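Side-chain contacts in probable endoglucanase (Gluconacetobacter xylinus, PDB 1WZZ), which hydrolyses internal beta-1,4-glucosidic linkages in cellulose and carboxymethyl-cellulose, and is required for cellulose biosynthesis in the bacterium: residues W23-F26 / R27-L31; W71-R75 / T76-H80; P253-L256 / A257-R261. One frame throughout, in Å; residues are numbered along the deposited sequence.

Contact 1 (W23-F26 / R27-L31)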
loop_
_atom_site.group_PDB
_atom_site.type_symbol
_atom_site.label_atom_id
_atom_site.label_comp_id
_atom_site.label_asym_id
_atom_site.label_seq_id
_atom_site.Cartn_x
_atom_site.Cartn_y
_atom_site.Cartn_z
ATOM N N TRP A 23 -10.069 -12.622 7.061
ATOM C CA TRP A 23 -9.699 -13.145 5.752
ATOM C C TRP A 23 -10.848 -14.031 5.213
ATOM O O TRP A 23 -11.159 -13.996 4.013
ATOM C CB TRP A 23 -8.399 -13.981 5.867
ATOM C CG TRP A 23 -8.184 -14.882 4.657
ATOM C CD1 TRP A 23 -8.136 -16.248 4.662
ATOM C CD2 TRP A 23 -8.044 -14.479 3.277
ATOM N NE1 TRP A 23 -7.985 -16.720 3.376
ATOM C CE2 TRP A 23 -7.921 -15.664 2.509
ATOM C CE3 TRP A 23 -8.015 -13.244 2.613
ATOM C CZ2 TRP A 23 -7.775 -15.651 1.116
ATOM C CZ3 TRP A 23 -7.867 -13.234 1.198
ATOM C CH2 TRP A 23 -7.750 -14.437 0.479
ATOM N N ALA A 24 -11.459 -14.832 6.081
ATOM C CA ALA A 24 -12.550 -15.686 5.612
ATOM C C ALA A 24 -13.643 -14.877 4.946
ATOM O O ALA A 24 -14.221 -15.300 3.932
ATOM C CB ALA A 24 -13.121 -16.505 6.759
ATOM N N ILE A 25 -13.938 -13.699 5.498
ATOM C CA ILE A 25 -14.956 -12.844 4.908
ATOM C C ILE A 25 -14.475 -12.257 3.583
ATOM O O ILE A 25 -15.187 -12.264 2.587
ATOM C CB ILE A 25 -15.352 -11.700 5.896
ATOM C CG1 ILE A 25 -15.938 -12.324 7.167
ATOM C CG2 ILE A 25 -16.370 -10.739 5.229
ATOM C CD1 ILE A 25 -16.090 -11.306 8.323
ATOM N N PHE A 26 -13.240 -11.763 3.561
ATOM C CA PHE A 26 -12.690 -11.184 2.348
ATOM C C PHE A 26 -12.680 -12.209 1.195
ATOM O O PHE A 26 -13.052 -11.911 0.057
ATOM C CB PHE A 26 -11.263 -10.722 2.632
ATOM C CG PHE A 26 -10.625 -9.972 1.488
ATOM C CD1 PHE A 26 -10.623 -8.576 1.463
ATOM C CD2 PHE A 26 -9.987 -10.658 0.484
ATOM C CE1 PHE A 26 -9.965 -7.877 0.435
ATOM C CE2 PHE A 26 -9.332 -9.977 -0.541
ATOM C CZ PHE A 26 -9.324 -8.583 -0.557
ATOM N N ARG A 27 -12.225 -13.408 1.518
ATOM C CA ARG A 27 -12.142 -14.512 0.557
ATOM C C ARG A 27 -13.530 -14.843 -0.023
ATOM O O ARG A 27 -13.727 -15.015 -1.232
ATOM C CB ARG A 27 -11.552 -15.721 1.280
ATOM C CG ARG A 27 -11.406 -17.015 0.442
ATOM C CD ARG A 27 -10.826 -18.170 1.277
ATOM N NE ARG A 27 -11.649 -18.509 2.448
ATOM C CZ ARG A 27 -11.261 -19.283 3.468
ATOM N NH1 ARG A 27 -10.044 -19.824 3.496
ATOM N NH2 ARG A 27 -12.097 -19.521 4.479
ATOM N N ALA A 28 -14.509 -14.906 0.857
ATOM C CA ALA A 28 -15.854 -15.230 0.427
ATOM C C ALA A 28 -16.396 -14.207 -0.547
ATOM O O ALA A 28 -17.051 -14.556 -1.535
ATOM C CB ALA A 28 -16.752 -15.322 1.647
ATOM N N LYS A 29 -16.104 -12.937 -0.277
ATOM C CA LYS A 29 -16.604 -11.856 -1.094
ATOM C C LYS A 29 -15.843 -11.567 -2.367
ATOM O O LYS A 29 -16.449 -11.286 -3.404
ATOM C CB LYS A 29 -16.632 -10.543 -0.291
ATOM C CG LYS A 29 -17.667 -10.474 0.833
ATOM C CD LYS A 29 -17.619 -9.132 1.543
ATOM C CE LYS A 29 -18.744 -9.023 2.572
ATOM N NZ LYS A 29 -18.636 -7.763 3.340
ATOM N N TYR A 30 -14.517 -11.654 -2.295
ATOM C CA TYR A 30 -13.709 -11.210 -3.427
ATOM C C TYR A 30 -12.790 -12.159 -4.177
ATOM O O TYR A 30 -12.229 -11.763 -5.207
ATOM C CB TYR A 30 -12.863 -10.013 -2.947
ATOM C CG TYR A 30 -13.674 -8.958 -2.221
ATOM C CD1 TYR A 30 -13.458 -8.685 -0.874
ATOM C CD2 TYR A 30 -14.674 -8.251 -2.886
ATOM C CE1 TYR A 30 -14.229 -7.727 -0.199
ATOM C CE2 TYR A 30 -15.441 -7.298 -2.221
ATOM C CZ TYR A 30 -15.213 -7.042 -0.890
ATOM O OH TYR A 30 -15.954 -6.054 -0.274
ATOM N N LEU A 31 -12.613 -13.379 -3.687
ATOM C CA LEU A 31 -11.711 -14.308 -4.361
ATOM C C LEU A 31 -12.447 -15.274 -5.276
ATOM O O LEU A 31 -13.294 -16.043 -4.814
ATOM C CB LEU A 31 -10.901 -15.092 -3.324
ATOM C CG LEU A 31 -9.949 -16.129 -3.929
ATOM C CD1 LEU A 31 -9.016 -15.440 -4.928
ATOM C CD2 LEU A 31 -9.155 -16.821 -2.839
HETATM O O HOH W 1 -14.324 -17.849 3.027
#

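Contact 2 (W71-R75 / T76-H80)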
loop_
_atom_site.group_PDB
_atom_site.type_symbol
_atom_site.label_atom_id
_atom_site.label_comp_id
_atom_site.label_asym_id
_atom_site.label_seq_id
_atom_site.Cartn_x
_atom_site.Cartn_y
_atom_site.Cartn_z
ATOM N N TRP A 71 -1.436 -16.522 -6.317
ATOM C CA TRP A 71 -0.088 -16.282 -6.842
ATOM C C TRP A 71 0.030 -16.869 -8.244
ATOM O O TRP A 71 0.559 -16.236 -9.170
ATOM C CB TRP A 71 0.937 -16.894 -5.900
ATOM C CG TRP A 71 2.346 -16.893 -6.405
ATOM C CD1 TRP A 71 3.235 -17.911 -6.276
ATOM C CD2 TRP A 71 3.049 -15.830 -7.102
ATOM N NE1 TRP A 71 4.447 -17.572 -6.839
ATOM C CE2 TRP A 71 4.364 -16.307 -7.356
ATOM C CE3 TRP A 71 2.701 -14.539 -7.538
ATOM C CZ2 TRP A 71 5.333 -15.540 -8.028
ATOM C CZ3 TRP A 71 3.679 -13.773 -8.214
ATOM C CH2 TRP A 71 4.973 -14.289 -8.449
HETATM N N MSE A 72 -0.458 -18.085 -8.422
HETATM C CA MSE A 72 -0.402 -18.632 -9.775
HETATM C C MSE A 72 -1.147 -17.702 -10.746
HETATM O O MSE A 72 -0.671 -17.461 -11.855
HETATM C CB MSE A 72 -0.998 -20.048 -9.826
HETATM C CG MSE A 72 -1.022 -20.619 -11.224
HETATM SE SE MSE A 72 -1.567 -22.472 -11.164
HETATM C CE MSE A 72 -3.474 -22.211 -11.176
ATOM N N TRP A 73 -2.295 -17.142 -10.343
ATOM C CA TRP A 73 -3.039 -16.253 -11.227
ATOM C C TRP A 73 -2.234 -14.970 -11.506
ATOM O O TRP A 73 -2.148 -14.509 -12.659
ATOM C CB TRP A 73 -4.403 -15.869 -10.632
ATOM C CG TRP A 73 -5.269 -15.126 -11.637
ATOM C CD1 TRP A 73 -6.162 -15.684 -12.522
ATOM C CD2 TRP A 73 -5.246 -13.722 -11.939
ATOM N NE1 TRP A 73 -6.682 -14.719 -13.345
ATOM C CE2 TRP A 73 -6.138 -13.508 -13.014
ATOM C CE3 TRP A 73 -4.551 -12.622 -11.410
ATOM C CZ2 TRP A 73 -6.354 -12.247 -13.570
ATOM C CZ3 TRP A 73 -4.772 -11.371 -11.964
ATOM C CH2 TRP A 73 -5.664 -11.191 -13.034
ATOM N N ALA A 74 -1.661 -14.384 -10.466
ATOM C CA ALA A 74 -0.878 -13.166 -10.672
ATOM C C ALA A 74 0.345 -13.397 -11.556
ATOM O O ALA A 74 0.634 -12.578 -12.440
ATOM C CB ALA A 74 -0.446 -12.574 -9.303
ATOM N N ARG A 75 1.049 -14.502 -11.340
ATOM C CA ARG A 75 2.253 -14.783 -12.118
ATOM C C ARG A 75 1.913 -15.031 -13.570
ATOM O O ARG A 75 2.568 -14.481 -14.467
ATOM C CB ARG A 75 3.007 -16.002 -11.573
ATOM C CG ARG A 75 4.371 -16.201 -12.275
ATOM C CD ARG A 75 5.023 -17.549 -11.988
ATOM N NE ARG A 75 4.494 -18.196 -10.795
ATOM C CZ ARG A 75 3.459 -19.035 -10.792
ATOM N NH1 ARG A 75 3.040 -19.570 -9.650
ATOM N NH2 ARG A 75 2.853 -19.353 -11.930
ATOM N N THR A 76 0.874 -15.825 -13.806
ATOM C CA THR A 76 0.482 -16.141 -15.177
ATOM C C THR A 76 -0.170 -15.000 -15.951
ATOM O O THR A 76 0.073 -14.835 -17.145
ATOM C CB THR A 76 -0.461 -17.407 -15.238
ATOM O OG1 THR A 76 -1.705 -17.150 -14.593
ATOM C CG2 THR A 76 0.171 -18.555 -14.558
ATOM N N ASN A 77 -0.949 -14.162 -15.275
ATOM C CA ASN A 77 -1.672 -13.095 -15.948
ATOM C C ASN A 77 -1.115 -11.684 -15.873
ATOM O O ASN A 77 -1.406 -10.873 -16.742
ATOM C CB ASN A 77 -3.110 -13.049 -15.424
ATOM C CG ASN A 77 -3.893 -14.277 -15.786
ATOM O OD1 ASN A 77 -4.379 -14.397 -16.925
ATOM N ND2 ASN A 77 -3.995 -15.219 -14.847
ATOM N N LEU A 78 -0.347 -11.373 -14.830
ATOM C CA LEU A 78 0.191 -10.027 -14.685
ATOM C C LEU A 78 1.716 -9.884 -14.676
ATOM O O LEU A 78 2.238 -8.833 -15.082
ATOM C CB LEU A 78 -0.336 -9.356 -13.392
ATOM C CG LEU A 78 -1.856 -9.182 -13.268
ATOM C CD1 LEU A 78 -2.190 -8.581 -11.871
ATOM C CD2 LEU A 78 -2.380 -8.274 -14.395
ATOM N N GLN A 79 2.444 -10.911 -14.250
ATOM C CA GLN A 79 3.885 -10.722 -14.176
ATOM C C GLN A 79 4.524 -10.555 -15.553
ATOM O O GLN A 79 4.184 -11.251 -16.505
ATOM C CB GLN A 79 4.574 -11.868 -13.447
ATOM C CG GLN A 79 5.982 -11.455 -12.956
ATOM C CD GLN A 79 6.584 -12.433 -11.981
ATOM O OE1 GLN A 79 6.481 -13.663 -12.162
ATOM N NE2 GLN A 79 7.238 -11.910 -10.946
ATOM N N HIS A 80 5.465 -9.626 -15.619
ATOM C CA HIS A 80 6.205 -9.370 -16.849
ATOM C C HIS A 80 7.119 -10.549 -17.155
ATOM O O HIS A 80 7.336 -11.440 -16.332
ATOM C CB HIS A 80 7.040 -8.104 -16.659
ATOM C CG HIS A 80 6.218 -6.854 -16.551
ATOM N ND1 HIS A 80 6.717 -5.689 -16.001
ATOM C CD2 HIS A 80 4.961 -6.574 -16.955
ATOM C CE1 HIS A 80 5.796 -4.741 -16.085
ATOM N NE2 HIS A 80 4.723 -5.252 -16.662
#

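Contact 3 (P253-L256 / A257-R261)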
loop_
_atom_site.group_PDB
_atom_site.type_symbol
_atom_site.label_atom_id
_atom_site.label_comp_id
_atom_site.label_asym_id
_atom_site.label_seq_id
_atom_site.Cartn_x
_atom_site.Cartn_y
_atom_site.Cartn_z
ATOM N N PRO A 253 7.780 10.465 16.183
ATOM C CA PRO A 253 6.884 11.086 17.165
ATOM C C PRO A 253 6.182 12.345 16.689
ATOM O O PRO A 253 4.974 12.519 16.932
ATOM C CB PRO A 253 7.810 11.370 18.341
ATOM C CG PRO A 253 8.803 10.248 18.263
ATOM C CD PRO A 253 9.088 10.140 16.778
ATOM N N ASN A 254 6.901 13.236 16.011
ATOM C CA ASN A 254 6.244 14.462 15.577
ATOM C C ASN A 254 5.192 14.202 14.525
ATOM O O ASN A 254 4.176 14.905 14.474
ATOM C CB ASN A 254 7.251 15.521 15.090
ATOM C CG ASN A 254 7.905 15.163 13.765
ATOM O OD1 ASN A 254 8.606 14.159 13.660
ATOM N ND2 ASN A 254 7.683 15.996 12.744
ATOM N N VAL A 255 5.422 13.177 13.690
ATOM C CA VAL A 255 4.459 12.831 12.659
ATOM C C VAL A 255 3.248 12.145 13.293
ATOM O O VAL A 255 2.104 12.465 12.962
ATOM C CB VAL A 255 5.119 11.930 11.572
ATOM C CG1 VAL A 255 4.074 11.562 10.507
ATOM C CG2 VAL A 255 6.280 12.698 10.927
ATOM N N LEU A 256 3.483 11.210 14.203
ATOM C CA LEU A 256 2.375 10.561 14.903
ATOM C C LEU A 256 1.549 11.663 15.618
ATOM O O LEU A 256 0.312 11.629 15.605
ATOM C CB LEU A 256 2.911 9.577 15.948
ATOM C CG LEU A 256 1.874 8.997 16.913
ATOM C CD1 LEU A 256 0.741 8.300 16.168
ATOM C CD2 LEU A 256 2.586 8.060 17.874
ATOM N N ALA A 257 2.229 12.617 16.247
ATOM C CA ALA A 257 1.500 13.667 16.968
ATOM C C ALA A 257 0.558 14.421 16.053
ATOM O O ALA A 257 -0.582 14.722 16.427
ATOM C CB ALA A 257 2.486 14.652 17.643
ATOM N N ASP A 258 1.024 14.747 14.848
ATOM C CA ASP A 258 0.187 15.470 13.902
ATOM C C ASP A 258 -0.996 14.601 13.452
ATOM O O ASP A 258 -2.126 15.093 13.338
ATOM C CB ASP A 258 1.003 15.929 12.684
ATOM C CG ASP A 258 1.918 17.113 12.999
ATOM O OD1 ASP A 258 1.629 17.867 13.974
ATOM O OD2 ASP A 258 2.917 17.308 12.258
ATOM N N PHE A 259 -0.758 13.313 13.174
ATOM C CA PHE A 259 -1.887 12.469 12.777
ATOM C C PHE A 259 -2.879 12.352 13.917
ATOM O O PHE A 259 -4.080 12.342 13.685
ATOM C CB PHE A 259 -1.419 11.065 12.370
ATOM C CG PHE A 259 -0.965 10.984 10.921
ATOM C CD1 PHE A 259 -1.901 11.020 9.896
ATOM C CD2 PHE A 259 0.390 10.926 10.606
ATOM C CE1 PHE A 259 -1.469 10.999 8.533
ATOM C CE2 PHE A 259 0.814 10.910 9.265
ATOM C CZ PHE A 259 -0.137 10.949 8.248
ATOM N N THR A 260 -2.370 12.284 15.144
ATOM C CA THR A 260 -3.250 12.139 16.299
ATOM C C THR A 260 -4.159 13.365 16.399
ATOM O O THR A 260 -5.377 13.231 16.621
ATOM C CB THR A 260 -2.416 11.964 17.588
ATOM O OG1 THR A 260 -1.664 10.746 17.511
ATOM C CG2 THR A 260 -3.342 11.918 18.809
ATOM N N ARG A 261 -3.590 14.567 16.248
ATOM C CA ARG A 261 -4.418 15.777 16.306
ATOM C C ARG A 261 -5.472 15.792 15.236
ATOM O O ARG A 261 -6.614 16.245 15.449
ATOM C CB ARG A 261 -3.598 17.056 16.130
ATOM C CG ARG A 261 -2.683 17.304 17.249
ATOM C CD ARG A 261 -2.080 18.700 17.177
ATOM N NE ARG A 261 -0.952 18.704 18.089
ATOM C CZ ARG A 261 -1.094 18.829 19.400
ATOM N NH1 ARG A 261 -2.307 18.975 19.913
ATOM N NH2 ARG A 261 -0.039 18.780 20.189
HETATM O O HOH W 2 5.574 17.809 12.198
#

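Contact 1 (W23-F26 / R27-L31)
Arg27 lays its CB over one face of the Trp23 indole, 3.9 Å from the centroid of the six-membered ring and 17° off the normal, a CH-pi contact. One face of the Phe26 ring receives the edge of Tyr30 in a T-shaped pair with centroids 5.1 Å apart and planes at 65°. Tyr30 CD1 is the atom that meets this face, 3.7 Å from Phe26 CD1, while Lys29 CB sits over the centre of one Tyr30 face. At the edge of the Arg27 guanidinium, in its plane, lies a water that accepts from Arg27 NE (2.8 Å) and donates to Ala24 O (2.7 Å). These are the closing turns of helix 18-30, the first helix of the modelled chain in this (alpha/alpha)6 barrel, and the pairs are spaced four residues apart along it, with backbone bonds such as Tyr30 N to Phe26 O (2.8 Å) at the same interval. The Arg27 chain runs extended past the indole, then bends at chi3. Its NH1 makes a salt bridge with Asp63, whose OD2 also accepts from Trp23 NE1, so one carboxylate oxygen takes the polar N-H of both. Arginine suits this partly exposed edge because its methylenes cover the indole while its charged end reaches acid and water. The buried Phe26 ring packs against helices 48-61 and 315-331, touching Phe57, Ala319 and Leu322.

Contact 2 (W71-R75 / T76-H80)
Thr76 and Asn77 return their backbone N-H groups to Met72 O and Trp73 O, the ordinary four-residue bonds of a helix in its last turn. Ala74 O takes the next such bond, from Leu78 N at 2.9 Å, and a second, five residues on, from Gln79 N at 3.1 Å, near the end of the helix. Two side chains add second donors to Met72 O and Trp73 O. With chi1 at 65°, the Thr76 hydroxyl sits between its own backbone N and carbonyl carbon, and OG1 donates to Met72 O at 2.9 Å, on the opposite face of that carbonyl's plane from Thr76 N. Asn77 ND2 donates to Trp73 O at 3.0 Å, with the acceptor close to the amide plane. The same amide lies stacked on the Trp73 indole, their planes 25° apart, and ND2 is 3.1 Å above the ring plane, offset toward the rim. Asn77 CB completes the cover as a CH-pi contact, 3.8 Å from the centroid of the six-membered ring. A short flat amide thus suits this place: it can serve a carbonyl and lie along an indole at once. Leu78 CD1 reaches Trp73 CZ3 at 3.8 Å, and Gln79 OE1 rests 3.3 Å from Arg75 CG while its NE2 bonds to Lys84 O. Around it, Trp73 meets Gln51 of helix 48-61 and, edge-to-face, Phe90 of strand 89-91, which Leu78 also touches; Trp71 packs on Ile111 and Leu115 of helix 105-122.

Contact 3 (P253-L256 / A257-R261)
With CG of Phe259 anti to its carbonyl carbon (chi1 -84°), the ring comes alongside the side chain of Val255, and this torsion helps bring the two together, pointing the same way, with Val255 CG1 3.5 Å from Phe259 CE2. On the next residue, the Thr260 hydroxyl takes up the place beside its own N (chi1 -64°), and OG1 donates to Leu256 O at 2.9 Å from above the carbonyl plane, 46° out of it. Thr260 N donates to the same oxygen at 2.8 Å, so two donors grip it. A valine in place of Thr260 would probably leave Leu256 O without its second donor and set a methyl against a carbonyl oxygen. Pro253 suits the first turn because a residue there needs no N-H for helical bonding, while its O accepts from Ala257 N. A water accepts from Asn254 ND2 (2.8 Å) and donates to Asp258 OD2 (2.7 Å), spanning the turn. Burying the carboxylate of Asp258 would probably be costly without counter-charges, and it makes salt bridges with Arg204 and Arg209. Through these arginines, and through Phe259 on Leu210 and Pro211, helix 253-266 is joined to the loop between helix 188-202 and strand 215-218.

How the contacts relate
From the N terminus the three contacts follow in series; none nests in or crosses another, and each is local to one helix or its end, without closing a longer loop. Contact 1 ends helix 18-30 and contact 2 ends helix 64-77. Although their nearest atoms stay about 7 Å apart, Trp23 and Leu31 touch Met70 of helix 64-77, and both contacts lean on helix 48-61, which carries the probable proton donor Glu49. Contact 3 opens helix 253-266 much later in the chain, its centre about 39 Å from that of contact 2 across the barrel, and ties that helix to the loop holding Arg204 and Arg209, away from the annotated catalytic residues.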